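PDB 4ZVA: diguanylate cyclase DosC from Escherichia coli, which probably makes cyclic di-GMP from two GTP molecules under the control of oxygen, which its haem-binding globin domain senses. Local coordinates for residues A[9-12]-A[18-21]. Numbering follows the deposited sequence.
Sequences GLVE and IRAK
Arg19 reaches from the start of helix 16-43 to the last turns of helix 2-13, where its side chain meets Val11 at about a right angle. The touching surfaces are small. The Val11 methyl CG1 lies 3.7 Å from Arg19 CD and also sits over one face of the guanidinium, 4.1 Å from Arg19 CZ. CG1 is anti to the backbone N of Val11 (chi1 175°), which sets this methyl beside the residue's own carbonyl carbon; methyl and carbonyl oxygen therefore meet the same part of the arginine. A beta-branched residue suits the place, since CG1 can cover the flat cation while the Val11 side chain also touches Val76.

Arg19 extends through CG and CD and then bends at chi3 (-70°), turning the guanidinium across the end of the first helix. Its NE comes within 3.1 Å of Val11 O, but the N-H does not point at that oxygen, and it is given to Ala14 O, in the short link between the helices. The Val11 carbonyl is approached through a water that lies 3.2 Å from Val11 O, to which it can donate, and accepts from Arg19 NH2 over 3.1 Å; other acceptors compete for its protons. NH1 adds a weak hydrogen bond to Gln75. The three nitrogens have different partners, which should limit the guanidinium's rotation, and the long side chain spans the gap between the helices and also touches Phe134 of helix 125-147.

Val11 CA and Arg19 CA, the nearest pair across the two segments, are 7.8 Å apart. This is a short helix-loop-helix connection, joining the short N-terminal helix 2-13 to the long helix 16-43 of a protoglobin-type sensor globin domain.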
ATOM      1  N   GLY A   9       2.941  15.020  -9.309  1.00 45.56           N
ATOM      2  CA  GLY A   9       3.314  15.651  -8.057  1.00 43.25           C
ATOM      3  C   GLY A   9       4.251  14.786  -7.236  1.00 38.24           C
ATOM      4  O   GLY A   9       5.228  15.281  -6.680  1.00 46.76           O
ATOM      5  N   LEU A  10       3.955  13.492  -7.169  1.00 38.47           N
ATOM      6  CA  LEU A  10       4.782  12.549  -6.419  1.00 46.41           C
ATOM      7  C   LEU A  10       6.224  12.532  -6.920  1.00 42.02           C
ATOM      8  O   LEU A  10       7.166  12.563  -6.128  1.00 43.34           O
ATOM      9  CB  LEU A  10       4.189  11.142  -6.495  1.00 43.56           C
ATOM     10  CG  LEU A  10       5.021  10.047  -5.827  1.00 45.39           C
ATOM     11  CD1 LEU A  10       5.131  10.291  -4.330  1.00 50.40           C
ATOM     12  CD2 LEU A  10       4.422   8.679  -6.110  1.00 48.42           C
ATOM     13  N   VAL A  11       6.389  12.501  -8.238  1.00 43.21           N
ATOM     14  CA  VAL A  11       7.715  12.509  -8.844  1.00 39.70           C
ATOM     15  C   VAL A  11       8.395  13.854  -8.609  1.00 47.79           C
ATOM     16  O   VAL A  11       9.578  13.917  -8.274  1.00 48.62           O
ATOM     17  CB  VAL A  11       7.646  12.220 -10.359  1.00 41.79           C
ATOM     18  CG1 VAL A  11       9.024  12.345 -11.000  1.00 40.73           C
ATOM     19  CG2 VAL A  11       7.051  10.840 -10.612  1.00 39.51           C
ATOM     20  N   GLU A  12       7.626  14.925  -8.778  1.00 43.57           N
ATOM     21  CA  GLU A  12       8.127  16.284  -8.610  1.00 46.05           C
ATOM     22  C   GLU A  12       8.568  16.586  -7.178  1.00 45.08           C
ATOM     23  O   GLU A  12       9.505  17.354  -6.963  1.00 48.14           O
ATOM     24  CB  GLU A  12       7.054  17.285  -9.041  1.00 49.35           C
ATOM     25  CG  GLU A  12       7.005  17.529 -10.538  1.00 46.81           C
ATOM     26  CD  GLU A  12       5.923  18.515 -10.928  1.00 56.40           C
ATOM     27  OE1 GLU A  12       5.325  19.132 -10.022  1.00 65.55           O
ATOM     28  OE2 GLU A  12       5.667  18.669 -12.142  1.00 64.57           O
ATOM     29  N   ILE A  18      17.048  10.828  -4.595  1.00 33.84           N
ATOM     30  CA  ILE A  18      16.195   9.810  -3.993  1.00 31.76           C
ATOM     31  C   ILE A  18      15.521   8.962  -5.055  1.00 25.43           C
ATOM     32  O   ILE A  18      15.499   7.733  -4.957  1.00 30.75           O
ATOM     33  CB  ILE A  18      15.119  10.438  -3.087  1.00 33.92           C
ATOM     34  CG1 ILE A  18      15.785  11.161  -1.917  1.00 33.32           C
ATOM     35  CG2 ILE A  18      14.170   9.373  -2.571  1.00 29.58           C
ATOM     36  CD1 ILE A  18      16.781  10.302  -1.166  1.00 33.50           C
ATOM     37  N   ARG A  19      14.963   9.615  -6.067  1.00 27.23           N
ATOM     38  CA  ARG A  19      14.369   8.892  -7.184  1.00 30.51           C
ATOM     39  C   ARG A  19      15.435   8.089  -7.939  1.00 26.75           C
ATOM     40  O   ARG A  19      15.152   7.030  -8.490  1.00 27.22           O
ATOM     41  CB  ARG A  19      13.656   9.852  -8.136  1.00 35.41           C
ATOM     42  CG  ARG A  19      12.385  10.456  -7.551  1.00 34.74           C
ATOM     43  CD  ARG A  19      11.634  11.300  -8.567  1.00 40.50           C
ATOM     44  NE  ARG A  19      12.333  12.538  -8.894  1.00 44.60           N
ATOM     45  CZ  ARG A  19      12.999  12.736 -10.026  1.00 42.10           C
ATOM     46  NH1 ARG A  19      13.049  11.780 -10.941  1.00 40.51           N
ATOM     47  NH2 ARG A  19      13.606  13.893 -10.246  1.00 42.59           N
ATOM     48  N   ALA A  20      16.659   8.600  -7.947  1.00 30.41           N
ATOM     49  CA  ALA A  20      17.756   7.935  -8.648  1.00 29.17           C
ATOM     50  C   ALA A  20      18.097   6.607  -7.990  1.00 30.70           C
ATOM     51  O   ALA A  20      18.337   5.611  -8.671  1.00 30.53           O
ATOM     52  CB  ALA A  20      18.975   8.828  -8.687  1.00 27.24           C
ATOM     53  N   LYS A  21      18.098   6.594  -6.660  1.00 28.07           N
ATOM     54  CA  LYS A  21      18.417   5.384  -5.919  1.00 30.68           C
ATOM     55  C   LYS A  21      17.255   4.405  -5.974  1.00 30.03           C
ATOM     56  O   LYS A  21      17.458   3.191  -5.956  1.00 31.53           O
ATOM     57  CB  LYS A  21      18.770   5.722  -4.469  1.00 31.18           C
ATOM     58  CG  LYS A  21      20.079   6.479  -4.327  1.00 30.47           C
ATOM     59  CD  LYS A  21      20.426   6.738  -2.871  1.00 31.06           C
ATOM     60  CE  LYS A  21      21.762   7.451  -2.750  1.00 38.51           C
ATOM     61  NZ  LYS A  21      21.732   8.791  -3.399  1.00 36.67           N
TER
HETATM   62  O   HOH W   1      11.952  16.030  -8.702  1.00 44.78           O